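Lactate dehydrogenase, adjacent gene encodes predicted malate dehydrogenase (Cryptosporidium parvum, PDB 4ND2) probably catalyses the NAD-dependent interconversion of (S)-lactate and pyruvate and forms a tetramer of identical subunits. Local coordinates at residues A20-V23 and G24-L28; S196-K200 and Q201-T205; E211-C214 and H215-A219; L289-T292 and P293-K297. All coordinates share one frame; numbering follows the deposited sequence.

Contact 1: A20-V23 and G24-L28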
loop_
_atom_site.group_PDB
_atom_site.type_symbol
_atom_site.label_atom_id
_atom_site.label_comp_id
_atom_site.label_asym_id
_atom_site.label_seq_id
_atom_site.Cartn_x
_atom_site.Cartn_y
_atom_site.Cartn_z
ATOM N N ALA A 20 13.234 5.473 -10.165
ATOM C CA ALA A 20 13.129 4.071 -10.577
ATOM C C ALA A 20 12.789 3.162 -9.396
ATOM O O ALA A 20 11.956 2.261 -9.513
ATOM C CB ALA A 20 14.423 3.621 -11.238
ATOM N N TYR A 21 13.440 3.425 -8.265
ATOM C CA TYR A 21 13.263 2.675 -7.021
ATOM C C TYR A 21 11.811 2.714 -6.549
ATOM O O TYR A 21 11.213 1.680 -6.242
ATOM C CB TYR A 21 14.176 3.303 -5.957
ATOM C CG TYR A 21 14.466 2.517 -4.693
ATOM C CD1 TYR A 21 14.595 1.130 -4.699
ATOM C CD2 TYR A 21 14.699 3.188 -3.493
ATOM C CE1 TYR A 21 14.901 0.436 -3.539
ATOM C CE2 TYR A 21 15.007 2.503 -2.331
ATOM C CZ TYR A 21 15.112 1.128 -2.359
ATOM O OH TYR A 21 15.427 0.453 -1.201
ATOM N N ILE A 22 11.252 3.919 -6.511
ATOM C CA ILE A 22 9.895 4.143 -6.004
ATOM C C ILE A 22 8.834 3.657 -6.990
ATOM O O ILE A 22 7.854 3.029 -6.582
ATOM C CB ILE A 22 9.670 5.636 -5.667
ATOM C CG1 ILE A 22 10.645 6.088 -4.573
ATOM C CG2 ILE A 22 8.225 5.896 -5.247
ATOM C CD1 ILE A 22 10.571 5.292 -3.289
ATOM N N VAL A 23 9.026 3.949 -8.275
ATOM C CA VAL A 23 8.122 3.464 -9.321
ATOM C C VAL A 23 8.042 1.940 -9.265
ATOM O O VAL A 23 6.951 1.368 -9.307
ATOM C CB VAL A 23 8.574 3.909 -10.733
ATOM C CG1 VAL A 23 7.840 3.135 -11.822
ATOM C CG2 VAL A 23 8.364 5.407 -10.920
ATOM N N GLY A 24 9.206 1.297 -9.176
ATOM C CA GLY A 24 9.285 -0.155 -9.058
ATOM C C GLY A 24 8.611 -0.675 -7.802
ATOM O O GLY A 24 7.821 -1.615 -7.862
ATOM N N LYS A 25 8.919 -0.055 -6.665
ATOM C CA LYS A 25 8.312 -0.437 -5.388
ATOM C C LYS A 25 6.783 -0.404 -5.449
ATOM O O LYS A 25 6.125 -1.330 -4.981
ATOM C CB LYS A 25 8.807 0.475 -4.264
ATOM C CG LYS A 25 8.208 0.166 -2.899
ATOM C CD LYS A 25 8.733 1.110 -1.830
ATOM C CE LYS A 25 8.304 0.673 -0.438
ATOM N NZ LYS A 25 6.835 0.469 -0.332
ATOM N N ASP A 26 6.228 0.657 -6.029
ATOM C CA ASP A 26 4.770 0.819 -6.128
ATOM C C ASP A 26 4.144 -0.017 -7.248
ATOM O O ASP A 26 2.920 -0.078 -7.360
ATOM C CB ASP A 26 4.408 2.291 -6.361
ATOM C CG ASP A 26 4.813 3.194 -5.204
ATOM O OD1 ASP A 26 5.000 2.699 -4.073
ATOM O OD2 ASP A 26 4.940 4.413 -5.430
ATOM N N ASN A 27 4.977 -0.646 -8.081
ATOM C CA ASN A 27 4.510 -1.335 -9.285
ATOM C C ASN A 27 3.642 -0.420 -10.160
ATOM O O ASN A 27 2.643 -0.850 -10.737
ATOM C CB ASN A 27 3.763 -2.626 -8.923
ATOM C CG ASN A 27 3.525 -3.531 -10.128
ATOM O OD1 ASN A 27 4.328 -3.586 -11.059
ATOM N ND2 ASN A 27 2.418 -4.248 -10.108
ATOM N N LEU A 28 4.039 0.847 -10.248
ATOM C CA LEU A 28 3.331 1.836 -11.063
ATOM C C LEU A 28 3.554 1.588 -12.555
ATOM O O LEU A 28 2.648 1.774 -13.368
ATOM C CB LEU A 28 3.799 3.247 -10.694
ATOM C CG LEU A 28 3.204 4.429 -11.461
ATOM C CD1 LEU A 28 1.704 4.526 -11.227
ATOM C CD2 LEU A 28 3.902 5.717 -11.054
#

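Contact 2: S196-K200 and Q201-T205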
loop_
_atom_site.group_PDB
_atom_site.type_symbol
_atom_site.label_atom_id
_atom_site.label_comp_id
_atom_site.label_asym_id
_atom_site.label_seq_id
_atom_site.Cartn_x
_atom_site.Cartn_y
_atom_site.Cartn_z
ATOM N N SER A 196 -5.439 33.406 9.258
ATOM C CA SER A 196 -6.013 34.578 9.928
ATOM C C SER A 196 -6.691 34.212 11.250
ATOM O O SER A 196 -6.603 34.968 12.219
ATOM C CB SER A 196 -7.005 35.300 9.011
ATOM O OG SER A 196 -8.082 34.457 8.641
ATOM N N SER A 197 -7.352 33.054 11.291
ATOM C CA SER A 197 -7.997 32.579 12.519
ATOM C C SER A 197 -6.969 32.178 13.567
ATOM O O SER A 197 -7.118 32.513 14.742
ATOM C CB SER A 197 -8.930 31.395 12.239
ATOM O OG SER A 197 -10.046 31.798 11.467
ATOM N N PHE A 198 -5.931 31.460 13.144
ATOM C CA PHE A 198 -4.867 31.045 14.057
ATOM C C PHE A 198 -4.130 32.246 14.659
ATOM O O PHE A 198 -3.682 32.187 15.805
ATOM C CB PHE A 198 -3.872 30.111 13.353
ATOM C CG PHE A 198 -4.420 28.735 13.077
ATOM C CD1 PHE A 198 -4.633 28.303 11.775
ATOM C CD2 PHE A 198 -4.719 27.869 14.123
ATOM C CE1 PHE A 198 -5.131 27.035 11.520
ATOM C CE2 PHE A 198 -5.221 26.601 13.873
ATOM C CZ PHE A 198 -5.427 26.184 12.570
ATOM N N ILE A 199 -4.003 33.323 13.886
ATOM C CA ILE A 199 -3.413 34.570 14.391
ATOM C C ILE A 199 -4.284 35.163 15.502
ATOM O O ILE A 199 -3.776 35.512 16.565
ATOM C CB ILE A 199 -3.189 35.605 13.264
ATOM C CG1 ILE A 199 -2.081 35.124 12.321
ATOM C CG2 ILE A 199 -2.816 36.970 13.841
ATOM C CD1 ILE A 199 -2.043 35.838 10.988
ATOM N N LYS A 200 -5.589 35.255 15.259
ATOM C CA LYS A 200 -6.537 35.760 16.264
ATOM C C LYS A 200 -6.558 34.908 17.533
ATOM O O LYS A 200 -6.731 35.431 18.630
ATOM C CB LYS A 200 -7.952 35.832 15.686
ATOM C CG LYS A 200 -8.123 36.866 14.588
ATOM C CD LYS A 200 -9.423 36.661 13.829
ATOM C CE LYS A 200 -9.472 37.519 12.576
ATOM N NZ LYS A 200 -10.634 37.172 11.715
ATOM N N GLN A 201 -6.383 33.596 17.379
ATOM C CA GLN A 201 -6.387 32.673 18.516
ATOM C C GLN A 201 -5.052 32.645 19.260
ATOM O O GLN A 201 -4.948 32.039 20.328
ATOM C CB GLN A 201 -6.744 31.258 18.045
ATOM C CG GLN A 201 -8.133 31.136 17.430
ATOM C CD GLN A 201 -8.299 29.868 16.609
ATOM O OE1 GLN A 201 -7.675 28.847 16.896
ATOM N NE2 GLN A 201 -9.142 29.927 15.582
ATOM N N GLY A 202 -4.032 33.289 18.698
ATOM C CA GLY A 202 -2.722 33.368 19.337
ATOM C C GLY A 202 -1.860 32.130 19.158
ATOM O O GLY A 202 -0.903 31.930 19.905
ATOM N N LEU A 203 -2.189 31.305 18.165
ATOM C CA LEU A 203 -1.477 30.042 17.930
ATOM C C LEU A 203 -0.376 30.160 16.871
ATOM O O LEU A 203 0.463 29.266 16.749
ATOM C CB LEU A 203 -2.473 28.941 17.544
ATOM C CG LEU A 203 -3.534 28.613 18.603
ATOM C CD1 LEU A 203 -4.477 27.531 18.104
ATOM C CD2 LEU A 203 -2.892 28.194 19.918
ATOM N N ILE A 204 -0.387 31.252 16.106
ATOM C CA ILE A 204 0.719 31.581 15.204
ATOM C C ILE A 204 0.798 33.096 15.011
ATOM O O ILE A 204 -0.223 33.778 15.046
ATOM C CB ILE A 204 0.571 30.875 13.834
ATOM C CG1 ILE A 204 1.902 30.880 13.073
ATOM C CG2 ILE A 204 -0.530 31.513 12.994
ATOM C CD1 ILE A 204 1.908 29.988 11.850
ATOM N N THR A 205 2.006 33.618 14.812
ATOM C CA THR A 205 2.189 35.046 14.549
ATOM C C THR A 205 2.512 35.277 13.081
ATOM O O THR A 205 2.957 34.360 12.380
ATOM C CB THR A 205 3.315 35.653 15.408
ATOM O OG1 THR A 205 4.588 35.172 14.958
ATOM C CG2 THR A 205 3.127 35.300 16.872
HETATM O O HOH W 1 -1.114 35.280 17.181
#

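Contact 3: E211-C214 and H215-A219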
loop_
_atom_site.group_PDB
_atom_site.type_symbol
_atom_site.label_atom_id
_atom_site.label_comp_id
_atom_site.label_asym_id
_atom_site.label_seq_id
_atom_site.Cartn_x
_atom_site.Cartn_y
_atom_site.Cartn_z
ATOM N N GLU A 211 8.577 33.719 8.470
ATOM C CA GLU A 211 9.715 32.800 8.596
ATOM C C GLU A 211 9.495 31.538 7.761
ATOM O O GLU A 211 10.409 31.071 7.076
ATOM C CB GLU A 211 9.935 32.421 10.067
ATOM C CG GLU A 211 11.242 31.692 10.366
ATOM C CD GLU A 211 11.242 30.212 9.987
ATOM O OE1 GLU A 211 10.181 29.552 10.060
ATOM O OE2 GLU A 211 12.325 29.700 9.625
ATOM N N ILE A 212 8.284 30.991 7.841
ATOM C CA ILE A 212 7.895 29.810 7.068
ATOM C C ILE A 212 7.964 30.082 5.565
ATOM O O ILE A 212 8.393 29.219 4.796
ATOM C CB ILE A 212 6.481 29.325 7.473
ATOM C CG1 ILE A 212 6.534 28.673 8.859
ATOM C CG2 ILE A 212 5.917 28.344 6.453
ATOM C CD1 ILE A 212 5.181 28.476 9.508
ATOM N N VAL A 213 7.544 31.275 5.152
ATOM C CA VAL A 213 7.619 31.682 3.745
ATOM C C VAL A 213 9.081 31.766 3.292
ATOM O O VAL A 213 9.436 31.269 2.219
ATOM C CB VAL A 213 6.897 33.031 3.513
ATOM C CG1 VAL A 213 7.237 33.622 2.148
ATOM C CG2 VAL A 213 5.393 32.853 3.655
ATOM N N CYS A 214 9.917 32.388 4.119
ATOM C CA CYS A 214 11.350 32.494 3.848
ATOM C C CYS A 214 12.009 31.113 3.796
ATOM O O CYS A 214 12.801 30.833 2.898
ATOM C CB CYS A 214 12.027 33.353 4.921
ATOM S SG CYS A 214 13.821 33.501 4.754
ATOM N N HIS A 215 11.666 30.265 4.761
ATOM C CA HIS A 215 12.205 28.907 4.855
ATOM C C HIS A 215 11.877 28.096 3.598
ATOM O O HIS A 215 12.731 27.376 3.073
ATOM C CB HIS A 215 11.648 28.217 6.103
ATOM C CG HIS A 215 12.378 26.971 6.498
ATOM N ND1 HIS A 215 11.919 26.132 7.489
ATOM C CD2 HIS A 215 13.525 26.417 6.037
ATOM C CE1 HIS A 215 12.756 25.120 7.630
ATOM N NE2 HIS A 215 13.738 25.267 6.758
ATOM N N THR A 216 10.642 28.230 3.121
ATOM C CA THR A 216 10.211 27.600 1.874
ATOM C C THR A 216 11.074 28.055 0.697
ATOM O O THR A 216 11.515 27.236 -0.109
ATOM C CB THR A 216 8.730 27.915 1.577
ATOM O OG1 THR A 216 7.923 27.469 2.673
ATOM C CG2 THR A 216 8.261 27.228 0.299
ATOM N N ARG A 217 11.321 29.360 0.613
ATOM C CA ARG A 217 12.085 29.925 -0.501
ATOM C C ARG A 217 13.548 29.473 -0.522
ATOM O O ARG A 217 14.098 29.236 -1.593
ATOM C CB ARG A 217 11.998 31.456 -0.497
ATOM C CG ARG A 217 10.613 31.975 -0.860
ATOM C CD ARG A 217 10.456 33.463 -0.581
ATOM N NE ARG A 217 11.041 34.296 -1.629
ATOM C CZ ARG A 217 11.060 35.628 -1.610
ATOM N NH1 ARG A 217 10.526 36.299 -0.592
ATOM N NH2 ARG A 217 11.617 36.299 -2.614
ATOM N N ILE A 218 14.163 29.342 0.652
ATOM C CA ILE A 218 15.586 28.973 0.747
ATOM C C ILE A 218 15.830 27.491 1.057
ATOM O O ILE A 218 16.976 27.080 1.247
ATOM C CB ILE A 218 16.335 29.845 1.787
ATOM C CG1 ILE A 218 15.781 29.649 3.210
ATOM C CG2 ILE A 218 16.265 31.310 1.384
ATOM C CD1 ILE A 218 16.453 28.562 4.022
ATOM N N ALA A 219 14.763 26.694 1.089
ATOM C CA ALA A 219 14.850 25.285 1.486
ATOM C C ALA A 219 15.889 24.486 0.689
ATOM O O ALA A 219 16.559 23.619 1.245
ATOM C CB ALA A 219 13.483 24.620 1.375
HETATM O O HOH W 2 9.777 26.947 8.818
#

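Contact 4: L289-T292 and P293-K297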
loop_
_atom_site.group_PDB
_atom_site.type_symbol
_atom_site.label_atom_id
_atom_site.label_comp_id
_atom_site.label_asym_id
_atom_site.label_seq_id
_atom_site.Cartn_x
_atom_site.Cartn_y
_atom_site.Cartn_z
ATOM N N LEU A 289 -6.228 30.715 -8.135
ATOM C CA LEU A 289 -6.234 31.036 -6.707
ATOM C C LEU A 289 -6.686 32.475 -6.469
ATOM O O LEU A 289 -6.525 33.334 -7.332
ATOM C CB LEU A 289 -4.839 30.846 -6.102
ATOM C CG LEU A 289 -4.294 29.418 -6.022
ATOM C CD1 LEU A 289 -2.821 29.437 -5.643
ATOM C CD2 LEU A 289 -5.094 28.592 -5.026
ATOM N N ASP A 290 -7.246 32.722 -5.288
ATOM C CA ASP A 290 -7.655 34.065 -4.889
ATOM C C ASP A 290 -6.464 34.768 -4.249
ATOM O O ASP A 290 -6.218 34.627 -3.052
ATOM C CB ASP A 290 -8.834 33.992 -3.912
ATOM C CG ASP A 290 -9.455 35.354 -3.629
ATOM O OD1 ASP A 290 -9.412 36.240 -4.511
ATOM O OD2 ASP A 290 -9.998 35.531 -2.516
ATOM N N LEU A 291 -5.719 35.514 -5.059
ATOM C CA LEU A 291 -4.511 36.187 -4.595
ATOM C C LEU A 291 -4.810 37.595 -4.103
ATOM O O LEU A 291 -5.612 38.313 -4.700
ATOM C CB LEU A 291 -3.477 36.259 -5.721
ATOM C CG LEU A 291 -2.992 34.925 -6.294
ATOM C CD1 LEU A 291 -2.025 35.168 -7.443
ATOM C CD2 LEU A 291 -2.347 34.073 -5.210
ATOM N N THR A 292 -4.147 37.988 -3.019
ATOM C CA THR A 292 -4.213 39.358 -2.523
ATOM C C THR A 292 -3.433 40.271 -3.470
ATOM O O THR A 292 -2.631 39.785 -4.275
ATOM C CB THR A 292 -3.600 39.480 -1.116
ATOM O OG1 THR A 292 -2.217 39.108 -1.162
ATOM C CG2 THR A 292 -4.335 38.591 -0.119
ATOM N N PRO A 293 -3.659 41.596 -3.383
ATOM C CA PRO A 293 -2.861 42.522 -4.191
ATOM C C PRO A 293 -1.351 42.333 -4.005
ATOM O O PRO A 293 -0.607 42.358 -4.984
ATOM C CB PRO A 293 -3.311 43.899 -3.690
ATOM C CG PRO A 293 -4.708 43.683 -3.229
ATOM C CD PRO A 293 -4.738 42.292 -2.656
ATOM N N LEU A 294 -0.916 42.132 -2.763
ATOM C CA LEU A 294 0.493 41.860 -2.473
ATOM C C LEU A 294 0.981 40.599 -3.191
ATOM O O LEU A 294 2.043 40.608 -3.810
ATOM C CB LEU A 294 0.721 41.727 -0.962
ATOM C CG LEU A 294 2.142 41.380 -0.500
ATOM C CD1 LEU A 294 3.165 42.347 -1.081
ATOM C CD2 LEU A 294 2.224 41.362 1.020
ATOM N N GLU A 295 0.198 39.525 -3.108
ATOM C CA GLU A 295 0.551 38.259 -3.758
ATOM C C GLU A 295 0.576 38.382 -5.283
ATOM O O GLU A 295 1.430 37.786 -5.941
ATOM C CB GLU A 295 -0.398 37.138 -3.309
ATOM C CG GLU A 295 -0.156 36.703 -1.868
ATOM C CD GLU A 295 -1.250 35.816 -1.292
ATOM O OE1 GLU A 295 -2.365 35.769 -1.854
ATOM O OE2 GLU A 295 -0.991 35.171 -0.256
ATOM N N GLN A 296 -0.349 39.162 -5.838
ATOM C CA GLN A 296 -0.360 39.443 -7.277
ATOM C C GLN A 296 0.904 40.184 -7.716
ATOM O O GLN A 296 1.438 39.918 -8.795
ATOM C CB GLN A 296 -1.599 40.258 -7.664
ATOM C CG GLN A 296 -2.909 39.496 -7.541
ATOM C CD GLN A 296 -4.121 40.410 -7.620
ATOM O OE1 GLN A 296 -4.258 41.190 -8.560
ATOM N NE2 GLN A 296 -5.005 40.318 -6.630
ATOM N N LYS A 297 1.378 41.105 -6.878
ATOM C CA LYS A 297 2.607 41.851 -7.156
ATOM C C LYS A 297 3.836 40.945 -7.069
ATOM O O LYS A 297 4.731 41.021 -7.911
ATOM C CB LYS A 297 2.757 43.030 -6.189
ATOM C CG LYS A 297 3.993 43.884 -6.441
ATOM C CD LYS A 297 4.050 45.082 -5.509
ATOM C CE LYS A 297 5.258 45.954 -5.811
ATOM N NZ LYS A 297 5.188 47.273 -5.121
#

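Contact 1: A20-V23 and G24-L28
Val23 and Leu28 meet across the last turn of helix 14-26, where the chain leaves the helix. The backbone of Leu28 donates to Val23 O over 3.1 Å, with the amide lying in the carbonyl plane, a five-residue step that replaces the regular helical bonding. One turn earlier the pattern is still regular: Gly24 N reaches Ala20 O at 2.9 Å, and Lys25 and Asp26 bond in the same way to Tyr21 and Ile22. Asn27 takes a positive phi (53°) and its N bonds back to Gly24 O; this bond and that from Leu28 N to Val23 O are the pair that makes the Schellman motif.

The packed part is apolar. Val23 CG1 stands anti to the backbone N (chi1 166°), and this brings it to 4.2 Å from Leu28 CB; beyond the pair lie Val31 of strand 30-34 and the side of helix 234-248, which Val23 touches at Val241 and Leu28 at Glu245 and Leu248. Ala20 is likewise buried, against Val31, Leu33 and Ile48.

The other side is looser and polar. Asp26 runs alongside Ile22, pointing the same way, with OD2 3.6 Å from Ile22 CG2. Its OD1 makes a salt bridge with Lys25 of the second subunit, while Lys25 NZ makes the reciprocal bridge to Asp26 of that subunit, so the second subunit borders this partly exposed side. The Schellman motif ends the helix that joins strand 6-10 to strand 30-34, the first beta-alpha-beta unit of the Rossmann fold.

Contact 2: S196-K200 and Q201-T205
Phe198 and Ile204 pack together where helix 195-200 ends in a Schellman motif, the chain turning at Gly202 with positive phi (80°). The bump is the methyl CG2 of Ile204: CG1 stands anti to the backbone N (chi1 -163°), which leaves CG2 between the backbone N and the carbonyl carbon. It fits into the hollow between two helix side chains, 3.6 Å from Phe198 CB and 4.0 Å from Ile199 CG1. Leu203 supplies a second bump: its CD1 comes to the edge of the Phe198 ring, near the ring plane, 4.0 Å from CD2. The extended Gln201 chain lies back along the helix, its CG resting 3.2 Å from Ser197 O.

In the backbone, Phe198 O receives Leu203 N at 2.9 Å and, weakly, Ile204 N, while Gly202 N donates to Ile199 O from above the carbonyl plane. Outside the turn, the Phe198 ring meets Phe162, and Ile204 touches His161 and Phe162 of helix 147-162. Thr205 then caps the start of helix 206-227. A water bridges the two arms of the turn, donating to Ile199 O and to Ile204 O, and Ile199 CA approaches that same Ile204 O at 3.4 Å in a nearly straight CA-H...O contact.

Contact 3: E211-C214 and H215-A219
Thr216 and Ile212 share two hydrogen bonds. The Thr216 hydroxyl, placed beside its own backbone N (chi1 -58°), donates through OG1 to Ile212 O at 2.8 Å, and Thr216 N donates to the same oxygen at 3.0 Å. The two donors arrive from opposite faces of the carbonyl plane, so one acceptor takes both the amide and the hydroxyl of this buried residue. Main-chain bonds of the regular i to i+4 kind continue from Glu211 to Cys214, the last being Ile218 N to Cys214 O.

These turns belong to helix 206-227 of the C-terminal domain, which packs on helix 147-162: Ile212 and Thr216 touch Phe157, and the His215 ring stacks on it. Thr216 also lies about 5 Å, side chain to side chain, from the pyruvate-binding Arg153.

A water-mediated contact lies on another side. Glu211 and His215 run side by side, with carboxylate and ring planes 51° apart. A water at the ring edge, in its plane, links Glu211 OE1 to His215 ND1, 2.9 Å and 2.6 Å away respectively, while His215 NE2 bonds to Glu222.

The aliphatic part of Arg217 lies along Val213, CG 3.4 Å from Val213 O, and NH2 bonds to Asp179 O.

Contact 4: L289-T292 and P293-K297
Glu295 and Thr292 hold each other at the start of helix 293-314 in a capping box. Glu295 N donates to Thr292 OG1 over 3.1 Å, and the Glu295 side chain turns back to receive the Thr292 amide. Thr292 is the N-cap; its hydroxyl sits between its backbone N and carbonyl carbon (chi1 61°), which turns OG1 toward the first turn of the helix.

Along the Glu295 side chain, CB lies 3.4 Å from Thr292 OG1 and close to Leu291 CB. CG approaches Thr292 OG1 at 3.2 Å and CD at 3.4 Å along the extended chain. At the tip, OE1 accepts Thr292 N at 3.1 Å in an almost straight bond (169°) that meets the anti side of the carboxylate, 32° out of its plane. OE1 also bonds to Ser186 OG, so two donors grip it, while Leu291 CD2 lies 3.8 Å away; the two bonds would be expected to favour its charged form. OE2 lies near a bound glycerol, probably from the crystallisation liquor.

Gln296 adds a second tie: NE2 donates to Leu291 O at 2.8 Å, from above the carbonyl plane, while its backbone N bonds to Thr292 O.

The cap thus fastens the loop after strand 284-286 to helix 293-314. Leu291 leans on Tyr265 and on Ile174 of strand 169-174, Glu295 rests on Ala184 and Thr185, and Asp290 packs on Ser197 of the fourth subunit.

From the N terminus, contact 1 comes first, ending helix 14-26 of the NAD-binding domain before strand 30-34. The other three follow in the C-terminal domain, and none of the four nests in or crosses another, since each is a continuous local stretch that ends before the next begins. Contact 2 joins helix 195-200 to helix 206-227, within which contact 3 lies and closes no loop; the two touch through Ile204 CD1 and Ile212 CD1, 4.3 Å apart. Contact 4 opens the last helix, 293-314, about 8 Å from contact 3 at the nearest atoms. Contacts 2 and 4 both meet the fourth subunit, whereas contact 1 meets the second and, through one weak bond, the third.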